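Local coordinates for protein fatty acid synthase 1, isoform A (Drosophila melanogaster, PDB 6FN6) that probably builds long-chain saturated fatty acids from acetyl-CoA and malonyl-CoA using NADPH, this chain being its dehydratase, enoylreductase and ketoreductase modifying region, at residues C690-V695 with I725-A730; A698-G703 with V851-E856; L749-K754 with A862-P867; D837-M840 with E845-N848. All blocks are in the same frame, centred on the assembly; numbering follows the deposited sequence.

All four contacts lie in the enoylreductase part of the chain. Contact 1 is the buried one, contact 4 is partly buried, and contacts 2 and 3 lie at the surface. Helix 689-702 serves contacts 1 and 2, and helix 844-860 serves contacts 2 and 4; Val-701 CG1 of contact 2 meets Met-846 CE of contact 4. The loop 862-867 of contact 3 joins contact 1 through a probable hydrogen bond from Tyr-692 OH to Val-864 O. Contacts 1 and 2 are apolar across their segments, contact 3 lays an arginine's guanidinium face on one proline, and contact 4 adds an amide-to-backbone hydrogen bond. Contacts 3 and 4 do not touch, their centres being about 26 Å apart.

Contact 1: residues C690-V695 with I725-A730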
loop_
_atom_site.group_PDB
_atom_site.type_symbol
_atom_site.label_atom_id
_atom_site.label_comp_id
_atom_site.label_asym_id
_atom_site.label_seq_id
_atom_site.Cartn_x
_atom_site.Cartn_y
_atom_site.Cartn_z
ATOM N N CYS A 690 -22.863 -18.953 -7.244
ATOM C CA CYS A 690 -21.660 -18.350 -6.683
ATOM C C CYS A 690 -21.164 -17.141 -7.464
ATOM O O CYS A 690 -20.985 -16.064 -6.895
ATOM C CB CYS A 690 -20.542 -19.387 -6.593
ATOM S SG CYS A 690 -20.720 -20.493 -5.186
ATOM N N VAL A 691 -20.912 -17.322 -8.758
ATOM C CA VAL A 691 -20.310 -16.262 -9.558
ATOM C C VAL A 691 -21.200 -15.023 -9.580
ATOM O O VAL A 691 -20.700 -13.902 -9.569
ATOM C CB VAL A 691 -20.009 -16.739 -10.998
ATOM C CG1 VAL A 691 -18.929 -17.810 -10.987
ATOM C CG2 VAL A 691 -21.274 -17.245 -11.689
ATOM N N TYR A 692 -22.515 -15.217 -9.594
ATOM C CA TYR A 692 -23.433 -14.087 -9.673
ATOM C C TYR A 692 -23.680 -13.455 -8.310
ATOM O O TYR A 692 -23.824 -12.237 -8.207
ATOM C CB TYR A 692 -24.757 -14.511 -10.304
ATOM C CG TYR A 692 -24.709 -14.507 -11.813
ATOM C CD1 TYR A 692 -24.790 -13.318 -12.521
ATOM C CD2 TYR A 692 -24.575 -15.687 -12.530
ATOM C CE1 TYR A 692 -24.739 -13.301 -13.900
ATOM C CE2 TYR A 692 -24.526 -15.683 -13.911
ATOM C CZ TYR A 692 -24.610 -14.488 -14.591
ATOM O OH TYR A 692 -24.564 -14.479 -15.968
ATOM N N SER A 693 -23.734 -14.271 -7.264
ATOM C CA SER A 693 -23.801 -13.736 -5.910
ATOM C C SER A 693 -22.569 -12.880 -5.647
ATOM O O SER A 693 -22.644 -11.847 -4.981
ATOM C CB SER A 693 -23.905 -14.860 -4.880
ATOM O OG SER A 693 -25.113 -15.579 -5.042
ATOM N N THR A 694 -21.434 -13.319 -6.182
ATOM C CA THR A 694 -20.185 -12.584 -6.052
ATOM C C THR A 694 -20.261 -11.267 -6.817
ATOM O O THR A 694 -19.922 -10.207 -6.288
ATOM C CB THR A 694 -18.996 -13.410 -6.577
ATOM O OG1 THR A 694 -18.943 -14.663 -5.888
ATOM C CG2 THR A 694 -17.682 -12.666 -6.373
ATOM N N VAL A 695 -20.706 -11.346 -8.066
ATOM C CA VAL A 695 -20.752 -10.185 -8.943
ATOM C C VAL A 695 -21.650 -9.111 -8.347
ATOM O O VAL A 695 -21.314 -7.926 -8.364
ATOM C CB VAL A 695 -21.223 -10.586 -10.358
ATOM C CG1 VAL A 695 -21.747 -9.380 -11.129
ATOM C CG2 VAL A 695 -20.095 -11.237 -11.128
ATOM N N ILE A 725 -19.369 -9.268 -16.639
ATOM C CA ILE A 725 -19.571 -8.581 -17.912
ATOM C C ILE A 725 -21.058 -8.520 -18.249
ATOM O O ILE A 725 -21.561 -7.494 -18.697
ATOM C CB ILE A 725 -18.775 -9.265 -19.043
ATOM C CG1 ILE A 725 -17.272 -9.190 -18.760
ATOM C CG2 ILE A 725 -19.086 -8.616 -20.393
ATOM C CD1 ILE A 725 -16.430 -10.098 -19.642
ATOM N N SER A 726 -21.755 -9.630 -18.036
ATOM C CA SER A 726 -23.176 -9.718 -18.350
ATOM C C SER A 726 -23.988 -8.712 -17.541
ATOM O O SER A 726 -24.793 -7.967 -18.093
ATOM C CB SER A 726 -23.689 -11.138 -18.092
ATOM O OG SER A 726 -25.058 -11.261 -18.439
ATOM N N VAL A 727 -23.778 -8.696 -16.230
ATOM C CA VAL A 727 -24.527 -7.803 -15.353
ATOM C C VAL A 727 -24.159 -6.353 -15.648
ATOM O O VAL A 727 -25.035 -5.497 -15.763
ATOM C CB VAL A 727 -24.284 -8.143 -13.867
ATOM C CG1 VAL A 727 -25.056 -7.191 -12.961
ATOM C CG2 VAL A 727 -24.690 -9.576 -13.577
ATOM N N ALA A 728 -22.864 -6.081 -15.769
ATOM C CA ALA A 728 -22.389 -4.727 -16.032
ATOM C C ALA A 728 -23.009 -4.169 -17.311
ATOM O O ALA A 728 -23.610 -3.092 -17.301
ATOM C CB ALA A 728 -20.872 -4.707 -16.129
ATOM N N LEU A 729 -22.859 -4.902 -18.410
ATOM C CA LEU A 729 -23.420 -4.479 -19.687
ATOM C C LEU A 729 -24.932 -4.303 -19.573
ATOM O O LEU A 729 -25.519 -3.455 -20.246
ATOM C CB LEU A 729 -23.088 -5.488 -20.789
ATOM C CG LEU A 729 -21.628 -5.555 -21.250
ATOM C CD1 LEU A 729 -21.457 -6.637 -22.303
ATOM C CD2 LEU A 729 -21.139 -4.209 -21.782
ATOM N N ALA A 730 -25.555 -5.105 -18.718
ATOM C CA ALA A 730 -26.997 -5.027 -18.513
ATOM C C ALA A 730 -27.367 -3.718 -17.824
ATOM O O ALA A 730 -28.405 -3.126 -18.117
ATOM C CB ALA A 730 -27.483 -6.214 -17.700
#
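Val-727 is the hub of this helix pair: its CG2 methyl meets both Tyr-692 and Val-695 from the facing helix. It comes up in the plane of the tyrosine ring, at the rim, and stands 3.7 Å from Tyr-692 CE1. The ring therefore offers an edge and not a face to the methyl, and the two side chains run alongside one another in opposite senses. Val-695 approaches differently, tip to tip, with its CG1 3.8 Å from Val-727 CG2. The tyrosine gets there because CG sits beside the backbone N and opposite the carbonyl carbon (chi1 -83°), which lets the ring reach forward although the bond from CA to CB does not aim at the other helix. Its hydroxyl passes Ser-726 at 4.1 Å from OH to CB and ends on the carbonyl oxygen of Val-864, a hydrogen bond that gives this buried polar atom a partner. Ser-726 OG probably bonds to Ala-862 O of the same loop, though the modelled pair is implausibly close. Were the ring cut back to an alanine methyl, a gap would probably open beside Val-727 CG2 and the Val-864 carbonyl would lose its hydroxyl mate. The segment axes pass 10.7 Å apart and cross at -44°, and Ala-723 and Ala-724 add small side chains to the interface beside Val-695. Helix 719-731 follows strand 710-713 and a glycine-rich turn of GxGxxG type, an arrangement consistent with the NADPH-binding Rossmann fold of an enoylreductase, and helix 689-702 packs on it.

Contact 2: residues A698-G703 with V851-E856; sequences ALVVRG and VSLVAE
With chi1 at 176°, Val-700 swings its CG1 methyl to the side away from its own amide nitrogen, where it meets Leu-853. Val-701 has almost the same torsion, 179°, but here it is CG2, lying beside the nitrogen, that does the touching. Both valines converge on one methyl, Leu-853 CD2. Val-700 meets it tip to tip, with CG1 3.5 Å from Leu-853 CD2, whereas Val-701 and the leucine cross obliquely and Val-701 CG2 stays 3.9 Å from that same CD2. The contact is purely apolar and small, a single leucine end resting against two consecutive valines. The helix carrying them widens into a pi-type turn, closed by Gly-703 N bonding to Ala-698 O at 2.8 Å. Arg-702 next door bonds within its own chain to His-832 and Gly-833 and also, through NH1, to Asn-828 of the second subunit. Leu-853 also rests on Tyr-696, one turn back along helix 689-702, and Val-854 continues the packing onto Ser-693 and Tyr-696. Helix 844-860 thus lies against helix 689-702 over about two turns of the latter, while Val-854 and Ala-855 pack on Trp-674 of strand 673-675.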
loop_
_atom_site.group_PDB
_atom_site.type_symbol
_atom_site.label_atom_id
_atom_site.label_comp_id
_atom_site.label_asym_id
_atom_site.label_seq_id
_atom_site.Cartn_x
_atom_site.Cartn_y
_atom_site.Cartn_z
ATOM N N ALA A 698 -20.328 -7.472 -5.102
ATOM C CA ALA A 698 -19.163 -6.638 -5.371
ATOM C C ALA A 698 -19.540 -5.367 -6.132
ATOM O O ALA A 698 -19.199 -4.260 -5.714
ATOM C CB ALA A 698 -18.118 -7.429 -6.153
ATOM N N LEU A 699 -20.239 -5.538 -7.250
ATOM C CA LEU A 699 -20.523 -4.427 -8.154
ATOM C C LEU A 699 -21.687 -3.547 -7.690
ATOM O O LEU A 699 -21.634 -2.324 -7.828
ATOM C CB LEU A 699 -20.823 -4.956 -9.560
ATOM C CG LEU A 699 -19.770 -5.847 -10.229
ATOM C CD1 LEU A 699 -20.125 -6.062 -11.692
ATOM C CD2 LEU A 699 -18.363 -5.279 -10.093
ATOM N N VAL A 700 -22.729 -4.159 -7.136
ATOM C CA VAL A 700 -23.942 -3.420 -6.796
ATOM C C VAL A 700 -23.948 -2.987 -5.333
ATOM O O VAL A 700 -24.180 -1.818 -5.030
ATOM C CB VAL A 700 -25.200 -4.255 -7.119
ATOM C CG1 VAL A 700 -26.465 -3.536 -6.670
ATOM C CG2 VAL A 700 -25.268 -4.552 -8.603
ATOM N N VAL A 701 -23.693 -3.923 -4.427
ATOM C CA VAL A 701 -23.757 -3.624 -3.004
ATOM C C VAL A 701 -22.568 -2.770 -2.593
ATOM O O VAL A 701 -22.727 -1.620 -2.189
ATOM C CB VAL A 701 -23.817 -4.914 -2.162
ATOM C CG1 VAL A 701 -23.859 -4.582 -0.671
ATOM C CG2 VAL A 701 -25.020 -5.749 -2.558
ATOM N N ARG A 702 -21.375 -3.344 -2.685
ATOM C CA ARG A 702 -20.159 -2.662 -2.262
ATOM C C ARG A 702 -19.795 -1.504 -3.193
ATOM O O ARG A 702 -19.627 -0.369 -2.746
ATOM C CB ARG A 702 -19.003 -3.662 -2.187
ATOM C CG ARG A 702 -19.210 -4.764 -1.153
ATOM C CD ARG A 702 -19.026 -4.252 0.267
ATOM N NE ARG A 702 -17.628 -3.926 0.547
ATOM C CZ ARG A 702 -16.740 -4.779 1.050
ATOM N NH1 ARG A 702 -17.087 -6.023 1.344
ATOM N NH2 ARG A 702 -15.495 -4.381 1.264
ATOM N N GLY A 703 -19.690 -1.795 -4.486
ATOM C CA GLY A 703 -19.242 -0.817 -5.461
ATOM C C GLY A 703 -20.285 0.207 -5.872
ATOM O O GLY A 703 -19.940 1.313 -6.294
ATOM N N VAL A 851 -29.288 -12.414 -2.702
ATOM C CA VAL A 851 -30.084 -13.406 -3.412
ATOM C C VAL A 851 -31.215 -12.698 -4.151
ATOM O O VAL A 851 -31.607 -13.109 -5.243
ATOM C CB VAL A 851 -30.625 -14.492 -2.456
ATOM C CG1 VAL A 851 -29.473 -15.241 -1.801
ATOM C CG2 VAL A 851 -31.536 -13.889 -1.400
ATOM N N SER A 852 -31.733 -11.627 -3.556
ATOM C CA SER A 852 -32.754 -10.815 -4.209
ATOM C C SER A 852 -32.192 -10.225 -5.496
ATOM O O SER A 852 -32.854 -10.230 -6.534
ATOM C CB SER A 852 -33.244 -9.700 -3.283
ATOM O OG SER A 852 -33.725 -10.228 -2.060
ATOM N N LEU A 853 -30.966 -9.717 -5.420
ATOM C CA LEU A 853 -30.301 -9.148 -6.586
ATOM C C LEU A 853 -30.166 -10.196 -7.685
ATOM O O LEU A 853 -30.479 -9.933 -8.847
ATOM C CB LEU A 853 -28.922 -8.601 -6.207
ATOM C CG LEU A 853 -28.827 -7.096 -5.939
ATOM C CD1 LEU A 853 -29.873 -6.647 -4.938
ATOM C CD2 LEU A 853 -27.436 -6.722 -5.456
ATOM N N VAL A 854 -29.700 -11.383 -7.311
ATOM C CA VAL A 854 -29.559 -12.474 -8.262
ATOM C C VAL A 854 -30.939 -12.877 -8.760
ATOM O O VAL A 854 -31.138 -13.100 -9.952
ATOM C CB VAL A 854 -28.821 -13.677 -7.632
ATOM C CG1 VAL A 854 -28.758 -14.852 -8.606
ATOM C CG2 VAL A 854 -27.423 -13.275 -7.194
ATOM N N ALA A 855 -31.896 -12.950 -7.841
ATOM C CA ALA A 855 -33.255 -13.341 -8.191
ATOM C C ALA A 855 -33.842 -12.376 -9.218
ATOM O O ALA A 855 -34.373 -12.799 -10.246
ATOM C CB ALA A 855 -34.128 -13.392 -6.946
ATOM N N GLU A 856 -33.743 -11.081 -8.930
ATOM C CA GLU A 856 -34.246 -10.046 -9.829
ATOM C C GLU A 856 -33.517 -10.076 -11.170
ATOM O O GLU A 856 -34.105 -9.805 -12.215
ATOM C CB GLU A 856 -34.103 -8.664 -9.186
ATOM C CG GLU A 856 -34.693 -7.523 -10.013
ATOM C CD GLU A 856 -34.444 -6.158 -9.393
ATOM O OE1 GLU A 856 -35.061 -5.173 -9.853
ATOM O OE2 GLU A 856 -33.633 -6.070 -8.446
#

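Contact 3: residues L749-K754 with A862-P867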
loop_
_atom_site.group_PDB
_atom_site.type_symbol
_atom_site.label_atom_id
_atom_site.label_comp_id
_atom_site.label_asym_id
_atom_site.label_seq_id
_atom_site.Cartn_x
_atom_site.Cartn_y
_atom_site.Cartn_z
ATOM N N LEU A 749 -15.969 -11.813 -27.533
ATOM C CA LEU A 749 -16.432 -10.957 -28.618
ATOM C C LEU A 749 -17.765 -11.446 -29.177
ATOM O O LEU A 749 -18.707 -10.668 -29.339
ATOM C CB LEU A 749 -15.386 -10.901 -29.734
ATOM C CG LEU A 749 -14.206 -9.949 -29.508
ATOM C CD1 LEU A 749 -13.160 -10.129 -30.599
ATOM C CD2 LEU A 749 -14.659 -8.500 -29.442
ATOM N N LYS A 750 -17.833 -12.740 -29.467
ATOM C CA LYS A 750 -18.996 -13.336 -30.114
ATOM C C LYS A 750 -20.187 -13.490 -29.169
ATOM O O LYS A 750 -21.335 -13.534 -29.608
ATOM C CB LYS A 750 -18.624 -14.708 -30.685
ATOM C CG LYS A 750 -17.498 -14.673 -31.710
ATOM C CD LYS A 750 -16.926 -16.061 -31.958
ATOM C CE LYS A 750 -15.759 -16.018 -32.932
ATOM N NZ LYS A 750 -15.085 -17.341 -33.057
ATOM N N ARG A 751 -19.907 -13.589 -27.875
ATOM C CA ARG A 751 -20.940 -13.926 -26.900
ATOM C C ARG A 751 -21.736 -12.726 -26.368
ATOM O O ARG A 751 -22.878 -12.897 -25.935
ATOM C CB ARG A 751 -20.317 -14.681 -25.725
ATOM C CG ARG A 751 -21.314 -15.040 -24.635
ATOM C CD ARG A 751 -20.739 -16.077 -23.690
ATOM N NE ARG A 751 -21.674 -16.445 -22.628
ATOM C CZ ARG A 751 -22.528 -17.464 -22.700
ATOM N NH1 ARG A 751 -22.575 -18.233 -23.783
ATOM N NH2 ARG A 751 -23.341 -17.723 -21.685
ATOM N N PHE A 752 -21.145 -11.531 -26.379
ATOM C CA PHE A 752 -21.750 -10.382 -25.696
ATOM C C PHE A 752 -22.230 -9.213 -26.580
ATOM O O PHE A 752 -21.748 -9.036 -27.702
ATOM C CB PHE A 752 -20.753 -9.835 -24.676
ATOM C CG PHE A 752 -20.645 -10.663 -23.436
ATOM C CD1 PHE A 752 -21.666 -10.667 -22.503
ATOM C CD2 PHE A 752 -19.529 -11.452 -23.206
ATOM C CE1 PHE A 752 -21.572 -11.427 -21.357
ATOM C CE2 PHE A 752 -19.432 -12.216 -22.063
ATOM C CZ PHE A 752 -20.455 -12.207 -21.137
ATOM N N PRO A 753 -23.194 -8.417 -26.058
ATOM C CA PRO A 753 -23.798 -7.223 -26.668
ATOM C C PRO A 753 -22.937 -5.954 -26.586
ATOM O O PRO A 753 -22.822 -5.364 -25.512
ATOM C CB PRO A 753 -25.093 -7.037 -25.867
ATOM C CG PRO A 753 -24.834 -7.655 -24.572
ATOM C CD PRO A 753 -23.907 -8.793 -24.822
ATOM N N LYS A 754 -22.360 -5.537 -27.710
ATOM C CA LYS A 754 -21.559 -4.317 -27.769
ATOM C C LYS A 754 -20.327 -4.393 -26.870
ATOM O O LYS A 754 -20.104 -3.514 -26.038
ATOM C CB LYS A 754 -22.395 -3.100 -27.344
ATOM C CG LYS A 754 -21.733 -1.751 -27.628
ATOM C CD LYS A 754 -22.728 -0.593 -27.614
ATOM C CE LYS A 754 -23.283 -0.358 -26.209
ATOM N NZ LYS A 754 -24.178 0.832 -26.126
ATOM N N ALA A 862 -30.096 -10.458 -17.219
ATOM C CA ALA A 862 -28.705 -10.145 -16.917
ATOM C C ALA A 862 -27.963 -11.396 -16.453
ATOM O O ALA A 862 -26.769 -11.552 -16.714
ATOM C CB ALA A 862 -28.624 -9.060 -15.858
ATOM N N VAL A 863 -28.677 -12.279 -15.759
ATOM C CA VAL A 863 -28.092 -13.522 -15.271
ATOM C C VAL A 863 -28.286 -14.625 -16.306
ATOM O O VAL A 863 -29.405 -15.085 -16.536
ATOM C CB VAL A 863 -28.702 -13.927 -13.913
ATOM C CG1 VAL A 863 -28.086 -15.225 -13.404
ATOM C CG2 VAL A 863 -28.523 -12.812 -12.896
ATOM N N VAL A 864 -27.187 -15.041 -16.927
ATOM C CA VAL A 864 -27.207 -16.114 -17.913
ATOM C C VAL A 864 -26.354 -17.277 -17.409
ATOM O O VAL A 864 -25.279 -17.059 -16.848
ATOM C CB VAL A 864 -26.708 -15.613 -19.285
ATOM C CG1 VAL A 864 -26.701 -16.741 -20.316
ATOM C CG2 VAL A 864 -27.568 -14.464 -19.769
ATOM N N PRO A 865 -26.824 -18.520 -17.602
ATOM C CA PRO A 865 -25.950 -19.625 -17.200
ATOM C C PRO A 865 -24.681 -19.665 -18.045
ATOM O O PRO A 865 -24.696 -19.238 -19.198
ATOM C CB PRO A 865 -26.819 -20.866 -17.429
ATOM C CG PRO A 865 -27.815 -20.449 -18.449
ATOM C CD PRO A 865 -28.096 -19.005 -18.166
ATOM N N LEU A 866 -23.599 -20.175 -17.470
ATOM C CA LEU A 866 -22.310 -20.199 -18.147
ATOM C C LEU A 866 -22.138 -21.461 -18.981
ATOM O O LEU A 866 -22.860 -22.440 -18.787
ATOM C CB LEU A 866 -21.177 -20.110 -17.126
ATOM C CG LEU A 866 -20.839 -18.734 -16.553
ATOM C CD1 LEU A 866 -22.023 -18.119 -15.827
ATOM C CD2 LEU A 866 -19.652 -18.861 -15.616
ATOM N N PRO A 867 -21.191 -21.434 -19.931
ATOM C CA PRO A 867 -20.792 -22.679 -20.593
ATOM C C PRO A 867 -20.328 -23.702 -19.563
ATOM O O PRO A 867 -19.827 -23.315 -18.505
ATOM C CB PRO A 867 -19.642 -22.247 -21.505
ATOM C CG PRO A 867 -19.878 -20.811 -21.749
ATOM C CD PRO A 867 -20.482 -20.270 -20.487
#
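Arg-751 reaches across to the Val-864 to Pro-867 loop with a nearly straight side chain. Its CG lies opposite the backbone N (chi1 178°) and the chain stays extended to NE, so the guanidinium is delivered far from the helix end. A chi4 of 92° then stands the flat group across the line of the chain and presents one face to Pro-867. The proline's CD sits over that face, displaced toward the rim, 4.0 Å from Arg-751 NH2. Pro-865 O lies roughly level with the guanidinium, 3.2 Å from Arg-751 NH2. Val-864, with its CG1 also opposite its own nitrogen, brings that methyl obliquely to 3.8 Å from Arg-751 NH2. Further back, the arginine's CG lies over a face of the Phe-752 ring, offset toward the rim, and Phe-752 in turn leans on Ile-725 and Ser-726 of helix 719-731. The loop itself is held by the hydrogen bond from Leu-866 N to Thr-687 OG1. With a cation laid against a proline ring and a valine methyl, and no acid facing it in the opposing segment, the contact depends on van der Waals packing and perhaps on attraction to a backbone carbonyl.

Contact 4: residues D837-M840 with E845-N848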
loop_
_atom_site.group_PDB
_atom_site.type_symbol
_atom_site.label_atom_id
_atom_site.label_comp_id
_atom_site.label_asym_id
_atom_site.label_seq_id
_atom_site.Cartn_x
_atom_site.Cartn_y
_atom_site.Cartn_z
ATOM N N ASP A 837 -17.392 -15.346 1.420
ATOM C CA ASP A 837 -17.494 -16.195 2.602
ATOM C C ASP A 837 -18.040 -15.411 3.792
ATOM O O ASP A 837 -18.878 -15.909 4.541
ATOM C CB ASP A 837 -16.129 -16.796 2.953
ATOM C CG ASP A 837 -15.634 -17.776 1.904
ATOM O OD1 ASP A 837 -16.472 -18.332 1.162
ATOM O OD2 ASP A 837 -14.407 -17.999 1.830
ATOM N N SER A 838 -17.567 -14.181 3.956
ATOM C CA SER A 838 -18.008 -13.330 5.055
ATOM C C SER A 838 -19.515 -13.078 5.001
ATOM O O SER A 838 -20.146 -12.831 6.028
ATOM C CB SER A 838 -17.253 -11.999 5.031
ATOM O OG SER A 838 -15.865 -12.206 5.232
ATOM N N VAL A 839 -20.090 -13.140 3.803
ATOM C CA VAL A 839 -21.525 -12.933 3.640
ATOM C C VAL A 839 -22.279 -14.101 4.256
ATOM O O VAL A 839 -23.151 -13.910 5.103
ATOM C CB VAL A 839 -21.907 -12.760 2.155
ATOM C CG1 VAL A 839 -23.414 -12.577 2.007
ATOM C CG2 VAL A 839 -21.165 -11.581 1.544
ATOM N N MET A 840 -21.934 -15.312 3.831
ATOM C CA MET A 840 -22.633 -16.504 4.282
ATOM C C MET A 840 -22.384 -16.702 5.773
ATOM O O MET A 840 -23.281 -17.084 6.521
ATOM C CB MET A 840 -22.172 -17.731 3.489
ATOM C CG MET A 840 -22.338 -17.587 1.981
ATOM S SD MET A 840 -21.885 -19.069 1.056
ATOM C CE MET A 840 -20.099 -19.025 1.172
ATOM N N GLU A 845 -29.530 -10.351 6.797
ATOM C CA GLU A 845 -30.141 -9.414 5.859
ATOM C C GLU A 845 -29.293 -9.252 4.602
ATOM O O GLU A 845 -29.825 -9.090 3.502
ATOM C CB GLU A 845 -30.359 -8.053 6.518
ATOM C CG GLU A 845 -30.982 -7.012 5.592
ATOM C CD GLU A 845 -32.264 -7.497 4.934
ATOM O OE1 GLU A 845 -32.943 -8.373 5.513
ATOM O OE2 GLU A 845 -32.590 -7.005 3.833
ATOM N N MET A 846 -27.975 -9.289 4.769
ATOM C CA MET A 846 -27.060 -9.179 3.638
ATOM C C MET A 846 -27.240 -10.367 2.695
ATOM O O MET A 846 -27.213 -10.213 1.472
ATOM C CB MET A 846 -25.612 -9.099 4.126
ATOM C CG MET A 846 -24.626 -8.629 3.074
ATOM S SD MET A 846 -25.036 -7.006 2.397
ATOM C CE MET A 846 -25.476 -7.454 0.722
ATOM N N GLN A 847 -27.416 -11.553 3.273
ATOM C CA GLN A 847 -27.659 -12.761 2.493
ATOM C C GLN A 847 -28.949 -12.643 1.689
ATOM O O GLN A 847 -29.008 -13.033 0.525
ATOM C CB GLN A 847 -27.732 -13.988 3.405
ATOM C CG GLN A 847 -26.434 -14.325 4.115
ATOM C CD GLN A 847 -26.644 -15.268 5.283
ATOM O OE1 GLN A 847 -27.768 -15.683 5.567
ATOM N NE2 GLN A 847 -25.559 -15.621 5.962
ATOM N N ASN A 848 -29.985 -12.102 2.320
ATOM C CA ASN A 848 -31.287 -11.982 1.678
ATOM C C ASN A 848 -31.273 -10.945 0.561
ATOM O O ASN A 848 -32.011 -11.070 -0.416
ATOM C CB ASN A 848 -32.351 -11.620 2.713
ATOM C CG ASN A 848 -32.690 -12.779 3.627
ATOM O OD1 ASN A 848 -32.934 -13.897 3.168
ATOM N ND2 ASN A 848 -32.695 -12.524 4.930
#
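Gln-847 NE2 donates to Val-839 O at 3.1 Å, the hydrogen bond that joins the two helices here. It is fairly straight, with 161° at the hydrogen, and the oxygen lies close to the plane of the glutamine amide. Seen from the carbonyl, the C=O...N angle is 131° and the nitrogen is tilted somewhat from the carbonyl plane. Met-840 O is close to the same NE2 too, at 2.8 Å, but at an angle too poor for a hydrogen bond. The other end of the amide is used as well: OE1 accepts from Arg-671 NE, which fixes the flip of the group. The chain gets there by setting CG beside the backbone N (chi1 -65°) and then running out extended. On the way, Gln-847 CG passes Val-839 CG1 at 4.1 Å, the two side chains pointing opposite ways. Met-846 adds an apolar touch, its CG 4.3 Å from Val-839 CG1, and both residues also pack on Tyr-697 of helix 689-702. With a leucine in place of Gln-847, Val-839 O and the guanidinium of Arg-671 are likely to lose their amide mate. Two consecutive helices joined by a short connection are thus bonded side chain to backbone: short helix 836-841, following strand 830-833, outermost within this chain of the parallel, Rossmann-like sheet, is pinned by a side-chain amide to the first turn of long helix 844-860.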